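Local coordinates for protein hydrolase, isochorismatase family (Pseudomonas putida KT2440, PDB 4H17) that probably acts as a hydrolase of the isochorismatase family, though its exact substrate is not established, at residues P65-R70 and T112-T117; T139-A144 and Y149-V154. One frame throughout, in Å; residues are numbered along the deposited sequence. Where two conformers were deposited one is given.

Interaction 1: P65-R70 and T112-T117; sequences PIIHVR and TKLHET
The hydroxyl OG1 of T112 gathers partners beside L114, the leucine that packs against I67. It accepts the backbone N-H of L114, OG1 to N 3.1 Å at an N-H...O angle of 156°, closing an ST turn, and it is also hydrogen-bonded to A108 O. A threonine suits this place because its hydroxyl, one bond from CB, lies close enough to the backbone to accept an N-H two residues on and also donate to a carbonyl. K113 stands at the N-cap with positive phi (63°), and its O receives the N of T117 at 2.9 Å in the first turn. Helix 114-121, which follows edge strand 99-103 in sequence with a loop between, packs on strand 66-71 of the parallel, Rossmann-like sheet. From that strand I67 points toward the helix, and its terminal methyl CD1 makes both close contacts. I67 CD1 meets CD1 of L114 at 4.0 Å, the two side chains slanting across each other; CG of L114 is anti to its backbone N (chi1 177°), which carries the branched end out to the strand. I67 CD1 also meets CG2 of T117 tip to tip at 4.2 Å. T117 presents a methyl here, so a partly exposed helix residue can still give a hydrocarbon surface to a buried isoleucine. L118 and L121 also touch I67, while I66 and H68 face helix 45-61.

Interaction 2: T139-A144 and Y149-V154; sequences TTVRRA and YRCTLV. With SO4 (sulfate ion), chain D; SO4 (sulfate ion), chain I.
A144 and C151 meet where helix 133-146 of a beta-alpha-beta crossover lies on its second strand, 150-159. The methyl CB of A144 presses on SG of C151 at 3.7 Å, and CG1 of V141, one turn back, lies against CB of C151 at 4.0 Å, so the cysteine fills the hollow between them. Its SG is anti to the carbonyl carbon (chi1 -73°), which swings the sulfur to the alanine side; alanine's single methyl suits a helix lying this close to a strand. V141 also touches V128 of strand 125-131 and M183. Near the helix end Y149 N donates to A144 O at 3.1 Å, and the tyrosine ring turns its edge to the same oxygen and reaches L118 and H115 of helix 114-121. Where the helix meets the second subunit, R143 grips two sulfates, probably from the crystallisation liquor, and forms a salt bridge with D146; its flat guanidinium, with N-H groups on two edges, can take both anions near its plane. N107 and Y147 of the same chain, with N107 and R143 of the second subunit, complete the anion site. Replacing R143 by alanine is likely to cost each sulfate two bonds and leave D146 without its charged mate. NE and NH2 take one sulfate, NH1 and NH2 the other; R143 NH2 reaches O4 of the first at 2.8 Å and, more bent at 131°, O1 of the second.

Interaction 1 closes before interaction 2 opens along the chain, and their centres lie about 13 Å apart within one isochorismatase domain. Both set a helix on the same parallel six-stranded sheet: helix 114-121 over strand 66-71, near one edge, and helix 133-146 over strand 150-159, nearer the other. Strand 125-131, which comes between those two helices in sequence, also lies between the two contacted strands in the sheet. The contacts meet directly where H115 CD2 packs against Y149 OH at 3.3 Å, and Y149 also reaches Q119, so the turn before strand 150-159 packs against helix 114-121, joining the two contacts. Interaction 2 additionally borders the second subunit, whereas interaction 1 stays within its own chain.

Interaction 1: P65-R70 and T112-T117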
ATOM      1  N   PRO A  65      15.154  -6.554 -19.915  1.00 13.99           N
ATOM      2  CA  PRO A  65      15.425  -5.280 -19.245  1.00 14.31           C
ATOM      3  C   PRO A  65      15.415  -5.466 -17.768  1.00 12.50           C
ATOM      4  O   PRO A  65      14.501  -6.162 -17.238  1.00 13.36           O
ATOM      5  CB  PRO A  65      14.267  -4.388 -19.711  1.00 15.37           C
ATOM      6  CG  PRO A  65      13.704  -5.050 -20.905  1.00 14.81           C
ATOM      7  CD  PRO A  65      13.861  -6.520 -20.629  1.00 14.92           C
ATOM      8  N   ILE A  66      16.423  -4.888 -17.096  1.00 12.59           N
ATOM      9  CA  ILE A  66      16.542  -5.027 -15.673  1.00 12.46           C
ATOM     10  C   ILE A  66      16.743  -3.654 -15.052  1.00 12.83           C
ATOM     11  O   ILE A  66      17.635  -2.890 -15.467  1.00 14.03           O
ATOM     12  CB  ILE A  66      17.755  -5.909 -15.291  1.00 14.16           C
ATOM     13  CG1 ILE A  66      17.623  -7.307 -15.920  1.00 14.41           C
ATOM     14  CG2 ILE A  66      17.957  -5.955 -13.782  1.00 14.74           C
ATOM     15  CD1 ILE A  66      18.909  -8.117 -15.922  1.00 20.65           C
ATOM     16  N   ILE A  67      15.918  -3.366 -14.065  1.00 11.83           N
ATOM     17  CA  ILE A  67      15.925  -2.060 -13.353  1.00 11.34           C
ATOM     18  C   ILE A  67      16.212  -2.279 -11.879  1.00 11.87           C
ATOM     19  O   ILE A  67      15.527  -3.059 -11.198  1.00 14.35           O
ATOM     20  CB  ILE A  67      14.588  -1.363 -13.468  1.00 13.34           C
ATOM     21  CG1 ILE A  67      14.279  -1.061 -14.930  1.00 14.51           C
ATOM     22  CG2 ILE A  67      14.591  -0.144 -12.560  1.00 13.82           C
ATOM     23  CD1 ILE A  67      12.856  -0.597 -15.209  1.00 16.57           C
ATOM     24  N   HIS A  68      17.290  -1.682 -11.398  1.00 12.73           N
ATOM     25  CA  HIS A  68      17.653  -1.704  -9.994  1.00 12.43           C
ATOM     26  C   HIS A  68      17.283  -0.357  -9.355  1.00 11.82           C
ATOM     27  O   HIS A  68      17.684   0.716  -9.844  1.00 13.22           O
ATOM     28  CB  HIS A  68      19.161  -1.897  -9.825  1.00 10.98           C
ATOM     29  CG  HIS A  68      19.734  -3.057 -10.572  1.00 11.11           C
ATOM     30  ND1 HIS A  68      20.028  -4.252  -9.952  1.00 11.85           N
ATOM     31  CD2 HIS A  68      20.098  -3.206 -11.863  1.00 11.81           C
ATOM     32  CE1 HIS A  68      20.527  -5.094 -10.842  1.00 12.78           C
ATOM     33  NE2 HIS A  68      20.597  -4.478 -12.006  1.00 16.01           N
ATOM     34  N   VAL A  69      16.561  -0.427  -8.258  1.00 11.11           N
ATOM     35  CA  VAL A  69      16.182   0.738  -7.478  1.00 12.92           C
ATOM     36  C   VAL A  69      16.943   0.738  -6.148  1.00 13.01           C
ATOM     37  O   VAL A  69      17.010  -0.307  -5.511  1.00 12.46           O
ATOM     38  CB  VAL A  69      14.654   0.715  -7.236  1.00 13.26           C
ATOM     39  CG1 VAL A  69      14.241   1.858  -6.357  1.00 13.32           C
ATOM     40  CG2 VAL A  69      13.870   0.722  -8.553  1.00 17.46           C
ATOM     41  N   ARG A  70      17.448   1.891  -5.703  1.00 13.23           N
ATOM     42  CA  ARG A  70      18.006   2.048  -4.381  1.00 11.66           C
ATOM     43  C   ARG A  70      17.525   3.331  -3.741  1.00 10.61           C
ATOM     44  O   ARG A  70      17.148   4.289  -4.431  1.00 11.51           O
ATOM     45  CB  ARG A  70      19.545   2.151  -4.431  1.00 13.59           C
ATOM     46  CG  ARG A  70      20.263   0.855  -4.707  1.00 14.95           C
ATOM     47  CD  ARG A  70      21.753   1.003  -4.441  1.00 15.43           C
ATOM     48  NE  ARG A  70      22.429   1.869  -5.431  1.00 14.17           N
ATOM     49  CZ  ARG A  70      23.770   1.982  -5.533  1.00 11.77           C
ATOM     50  NH1 ARG A  70      24.581   1.385  -4.684  1.00 14.10           N
ATOM     51  NH2 ARG A  70      24.294   2.742  -6.492  1.00 12.63           N
ATOM     52  N   THR A 112      11.715  10.058 -10.238  1.00 14.81           N
ATOM     53  CA  THR A 112      12.773   9.163 -10.775  1.00 14.75           C
ATOM     54  C   THR A 112      12.729   8.929 -12.303  1.00 15.25           C
ATOM     55  O   THR A 112      13.625   8.321 -12.878  1.00 20.07           O
ATOM     56  CB  THR A 112      12.702   7.773 -10.137  1.00 15.16           C
ATOM     57  OG1 THR A 112      11.457   7.170 -10.533  1.00 13.98           O
ATOM     58  CG2 THR A 112      12.842   7.830  -8.621  1.00 17.17           C
ATOM     59  N   LYS A 113      11.648   9.334 -12.927  1.00 17.42           N
ATOM     60  CA  LYS A 113      11.442   8.986 -14.343  1.00 15.89           C
ATOM     61  C   LYS A 113      11.307   7.477 -14.613  1.00 14.21           C
ATOM     62  O   LYS A 113      11.449   6.999 -15.765  1.00 14.99           O
ATOM     63  CB  LYS A 113      12.525   9.602 -15.229  1.00 19.56           C
ATOM     64  CG  LYS A 113      12.332  11.099 -15.376  1.00 27.47           C
ATOM     65  CD  LYS A 113      13.335  11.755 -16.315  1.00 37.24           C
ATOM     66  CE  LYS A 113      12.861  13.141 -16.733  1.00 47.50           C
ATOM     67  NZ  LYS A 113      12.554  14.017 -15.568  1.00 53.35           N
ATOM     68  N   LEU A 114      11.029   6.705 -13.552  1.00 12.11           N
ATOM     69  CA  LEU A 114      10.734   5.290 -13.737  1.00 12.82           C
ATOM     70  C   LEU A 114       9.610   5.075 -14.745  1.00 13.28           C
ATOM     71  O   LEU A 114       9.691   4.161 -15.581  1.00 12.05           O
ATOM     72  CB  LEU A 114      10.411   4.616 -12.395  1.00 11.93           C
ATOM     73  CG  LEU A 114      10.014   3.138 -12.448  1.00 11.89           C
ATOM     74  CD1 LEU A 114      11.058   2.248 -13.093  1.00 14.78           C
ATOM     75  CD2 LEU A 114       9.659   2.605 -11.050  1.00 15.23           C
ATOM     76  N   HIS A 115       8.602   5.931 -14.733  1.00 12.18           N
ATOM     77  CA  HIS A 115       7.518   5.797 -15.717  1.00 13.64           C
ATOM     78  C   HIS A 115       8.012   5.916 -17.178  1.00 12.52           C
ATOM     79  O   HIS A 115       7.754   5.022 -18.002  1.00 13.09           O
ATOM     80  CB  HIS A 115       6.397   6.777 -15.416  1.00 16.47           C
ATOM     81  CG  HIS A 115       5.180   6.503 -16.225  1.00 17.63           C
ATOM     82  ND1 HIS A 115       4.317   7.488 -16.640  1.00 24.10           N
ATOM     83  CD2 HIS A 115       4.689   5.341 -16.703  1.00 17.37           C
ATOM     84  CE1 HIS A 115       3.343   6.942 -17.351  1.00 23.09           C
ATOM     85  NE2 HIS A 115       3.542   5.639 -17.404  1.00 23.07           N
ATOM     86  N   GLU A 116       8.786   6.962 -17.461  0.60 12.35           N
ATOM     87  CA  GLU A 116       9.334   7.225 -18.789  0.60 16.01           C
ATOM     88  C   GLU A 116      10.185   6.040 -19.212  0.60 13.73           C
ATOM     89  O   GLU A 116      10.112   5.582 -20.357  0.60 14.16           O
ATOM     90  CB  GLU A 116      10.192   8.516 -18.719  0.60 18.84           C
ATOM     91  CG  GLU A 116      10.882   9.028 -19.986  0.60 23.36           C
ATOM     92  CD  GLU A 116      11.540  10.399 -19.788  0.60 28.73           C
ATOM     93  OE1 GLU A 116      11.396  10.996 -18.695  0.60 39.47           O
ATOM     94  OE2 GLU A 116      12.184  10.900 -20.729  0.60 29.02           O
ATOM     95  N   THR A 117      10.972   5.519 -18.271  1.00 11.74           N
ATOM     96  CA  THR A 117      11.812   4.371 -18.532  1.00 12.72           C
ATOM     97  C   THR A 117      10.979   3.134 -18.904  1.00 11.88           C
ATOM     98  O   THR A 117      11.249   2.423 -19.917  1.00 11.42           O
ATOM     99  CB  THR A 117      12.698   4.067 -17.340  1.00 15.15           C
ATOM    100  OG1 THR A 117      13.578   5.192 -17.167  1.00 17.64           O
ATOM    101  CG2 THR A 117      13.497   2.797 -17.550  1.00 16.33           C
TER

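Interaction 2: T139-A144 and Y149-V154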
ATOM      1  N   THR A 139       4.189  -0.136  -2.078  1.00 12.97           N
ATOM      2  CA  THR A 139       3.859   1.194  -2.587  1.00 10.82           C
ATOM      3  C   THR A 139       4.115   1.282  -4.088  1.00 10.31           C
ATOM      4  O   THR A 139       3.272   1.787  -4.838  1.00 11.42           O
ATOM      5  CB  THR A 139       4.624   2.269  -1.870  1.00 13.08           C
ATOM      6  OG1 THR A 139       4.421   2.142  -0.476  1.00 12.59           O
ATOM      7  CG2 THR A 139       4.195   3.642  -2.356  1.00 11.42           C
ATOM      8  N   THR A 140       5.256   0.745  -4.537  1.00  9.55           N
ATOM      9  CA  THR A 140       5.618   0.824  -5.949  1.00  8.60           C
ATOM     10  C   THR A 140       4.674  -0.011  -6.834  1.00  9.05           C
ATOM     11  O   THR A 140       4.254   0.456  -7.867  1.00 11.75           O
ATOM     12  CB  THR A 140       7.114   0.482  -6.137  1.00 10.56           C
ATOM     13  OG1 THR A 140       7.888   1.468  -5.429  1.00 12.86           O
ATOM     14  CG2 THR A 140       7.455   0.476  -7.599  1.00 11.49           C
ATOM     15  N   VAL A 141       4.284  -1.174  -6.334  1.00 10.23           N
ATOM     16  CA  VAL A 141       3.384  -2.054  -7.063  1.00 12.40           C
ATOM     17  C   VAL A 141       2.047  -1.355  -7.164  1.00 12.94           C
ATOM     18  O   VAL A 141       1.408  -1.365  -8.207  1.00 13.07           O
ATOM     19  CB  VAL A 141       3.271  -3.410  -6.357  1.00 12.63           C
ATOM     20  CG1 VAL A 141       2.120  -4.261  -6.891  1.00 13.64           C
ATOM     21  CG2 VAL A 141       4.583  -4.179  -6.529  1.00 15.32           C
ATOM     22  N   ARG A 142       1.598  -0.768  -6.068  1.00 12.05           N
ATOM     23  CA  ARG A 142       0.312  -0.048  -6.113  1.00 13.29           C
ATOM     24  C   ARG A 142       0.345   1.093  -7.137  1.00 11.29           C
ATOM     25  O   ARG A 142      -0.585   1.234  -7.935  1.00 13.88           O
ATOM     26  CB  ARG A 142      -0.061   0.495  -4.735  1.00 12.87           C
ATOM     27  CG  ARG A 142      -0.346  -0.600  -3.674  1.00 12.72           C
ATOM     28  CD  ARG A 142      -0.400  -0.052  -2.266  1.00 13.18           C
ATOM     29  NE  ARG A 142      -0.553  -1.090  -1.231  1.00 14.87           N
ATOM     30  CZ  ARG A 142      -1.721  -1.472  -0.714  1.00 14.97           C
ATOM     31  NH1 ARG A 142      -2.851  -0.901  -1.081  1.00 16.21           N
ATOM     32  NH2 ARG A 142      -1.751  -2.425   0.228  1.00 16.13           N
ATOM     33  N   ARG A 143       1.419   1.868  -7.137  1.00  9.66           N
ATOM     34  CA  ARG A 143       1.543   2.972  -8.076  1.00 10.52           C
ATOM     35  C   ARG A 143       1.561   2.500  -9.539  1.00 12.98           C
ATOM     36  O   ARG A 143       0.996   3.143 -10.435  1.00 12.65           O
ATOM     37  CB  ARG A 143       2.761   3.837  -7.751  1.00 11.40           C
ATOM     38  CG  ARG A 143       2.802   5.142  -8.544  1.00 11.40           C
ATOM     39  CD  ARG A 143       1.568   5.973  -8.354  1.00 12.51           C
ATOM     40  NE  ARG A 143       1.685   7.256  -9.034  1.00 13.05           N
ATOM     41  CZ  ARG A 143       0.643   7.951  -9.475  1.00 14.35           C
ATOM     42  NH1 ARG A 143      -0.577   7.486  -9.269  1.00 14.17           N
ATOM     43  NH2 ARG A 143       0.825   9.127 -10.105  1.00 15.68           N
ATOM     44  N   ALA A 144       2.220   1.394  -9.783  1.00 14.47           N
ATOM     45  CA  ALA A 144       2.290   0.815 -11.106  1.00 16.49           C
ATOM     46  C   ALA A 144       0.899   0.480 -11.618  1.00 16.35           C
ATOM     47  O   ALA A 144       0.673   0.604 -12.821  1.00 18.08           O
ATOM     48  CB  ALA A 144       3.157  -0.431 -11.107  1.00 17.92           C
ATOM     49  N   TYR A 149       0.272  -0.867 -15.526  1.00 12.98           N
ATOM     50  CA  TYR A 149       1.098  -2.036 -15.559  1.00 13.07           C
ATOM     51  C   TYR A 149       0.502  -3.251 -14.889  1.00 14.14           C
ATOM     52  O   TYR A 149      -0.323  -3.143 -13.977  1.00 15.70           O
ATOM     53  CB  TYR A 149       2.475  -1.757 -14.928  1.00 12.03           C
ATOM     54  CG  TYR A 149       3.198  -0.701 -15.730  1.00 14.46           C
ATOM     55  CD1 TYR A 149       3.861  -1.012 -16.892  1.00 14.72           C
ATOM     56  CD2 TYR A 149       3.209   0.620 -15.303  1.00 14.35           C
ATOM     57  CE1 TYR A 149       4.504  -0.045 -17.664  1.00 13.81           C
ATOM     58  CE2 TYR A 149       3.849   1.590 -16.049  1.00 14.94           C
ATOM     59  CZ  TYR A 149       4.479   1.274 -17.225  1.00 14.37           C
ATOM     60  OH  TYR A 149       5.109   2.273 -17.946  1.00 19.66           O
ATOM     61  N   ARG A 150       0.904  -4.415 -15.384  0.75 12.68           N
ATOM     62  CA  ARG A 150       0.542  -5.687 -14.817  0.75 12.51           C
ATOM     63  C   ARG A 150       1.739  -6.173 -14.032  0.75 14.39           C
ATOM     64  O   ARG A 150       2.786  -6.446 -14.615  0.75 17.26           O
ATOM     65  CB  ARG A 150       0.256  -6.683 -15.918  0.75 14.76           C
ATOM     66  CG  ARG A 150      -1.043  -6.455 -16.657  0.75 17.90           C
ATOM     67  CD  ARG A 150      -1.305  -7.627 -17.614  0.75 20.25           C
ATOM     68  NE  ARG A 150      -0.332  -7.718 -18.706  0.75 24.36           N
ATOM     69  CZ  ARG A 150      -0.417  -7.050 -19.860  0.75 30.09           C
ATOM     70  NH1 ARG A 150      -1.442  -6.240 -20.105  0.75 33.12           N
ATOM     71  NH2 ARG A 150       0.519  -7.212 -20.788  0.75 32.13           N
ATOM     72  N   CYS A 151       1.584  -6.308 -12.724  1.00 14.62           N
ATOM     73  CA  CYS A 151       2.707  -6.647 -11.838  1.00 13.78           C
ATOM     74  C   CYS A 151       2.615  -8.102 -11.430  1.00 15.89           C
ATOM     75  O   CYS A 151       1.546  -8.592 -11.099  1.00 16.77           O
ATOM     76  CB  CYS A 151       2.679  -5.775 -10.598  1.00 18.09           C
ATOM     77  SG  CYS A 151       3.187  -4.077 -10.936  1.00 17.60           S
ATOM     78  N   THR A 152       3.775  -8.759 -11.414  1.00 13.79           N
ATOM     79  CA  THR A 152       3.923 -10.079 -10.829  1.00 12.15           C
ATOM     80  C   THR A 152       4.983  -9.929  -9.739  1.00 12.46           C
ATOM     81  O   THR A 152       6.145  -9.596 -10.035  1.00 14.95           O
ATOM     82  CB  THR A 152       4.358 -11.131 -11.849  1.00 14.08           C
ATOM     83  OG1 THR A 152       3.317 -11.271 -12.827  1.00 14.55           O
ATOM     84  CG2 THR A 152       4.603 -12.444 -11.164  1.00 15.10           C
ATOM     85  N   LEU A 153       4.560 -10.129  -8.499  1.00 12.86           N
ATOM     86  CA  LEU A 153       5.418  -9.898  -7.344  1.00 13.03           C
ATOM     87  C   LEU A 153       5.974 -11.211  -6.886  1.00 12.87           C
ATOM     88  O   LEU A 153       5.224 -12.157  -6.630  1.00 16.26           O
ATOM     89  CB  LEU A 153       4.588  -9.249  -6.234  1.00 14.52           C
ATOM     90  CG  LEU A 153       5.237  -8.972  -4.892  1.00 17.33           C
ATOM     91  CD1 LEU A 153       6.491  -8.142  -4.948  1.00 15.90           C
ATOM     92  CD2 LEU A 153       4.205  -8.306  -4.005  1.00 16.06           C
ATOM     93  N   VAL A 154       7.284 -11.287  -6.723  1.00 11.71           N
ATOM     94  CA  VAL A 154       7.924 -12.583  -6.457  1.00 13.31           C
ATOM     95  C   VAL A 154       8.054 -12.738  -4.952  1.00 15.86           C
ATOM     96  O   VAL A 154       8.921 -12.134  -4.325  1.00 12.76           O
ATOM     97  CB  VAL A 154       9.291 -12.714  -7.125  1.00 14.88           C
ATOM     98  CG1 VAL A 154       9.850 -14.115  -6.948  1.00 15.23           C
ATOM     99  CG2 VAL A 154       9.179 -12.340  -8.584  1.00 13.44           C
TER
HETATM  100  S   SO4 D 202       4.504   9.782  -9.389  1.00 21.51           S
HETATM  101  O1  SO4 D 202       4.721  10.605  -8.188  1.00 23.06           O
HETATM  102  O2  SO4 D 202       4.249   8.430  -8.915  1.00 16.44           O
HETATM  103  O3  SO4 D 202       5.733   9.808 -10.198  1.00 25.52           O
HETATM  104  O4  SO4 D 202       3.315  10.305 -10.146  1.00 22.35           O
HETATM  105  S   SO4 I 201      -2.306  10.588  -8.955  1.00 16.78           S
HETATM  106  O1  SO4 I 201      -1.131  11.316  -9.517  1.00 18.72           O
HETATM  107  O2  SO4 I 201      -2.650   9.431  -9.832  1.00 19.34           O
HETATM  108  O3  SO4 I 201      -3.503  11.486  -9.077  1.00 18.81           O
HETATM  109  O4  SO4 I 201      -2.165  10.206  -7.531  1.00 18.69           O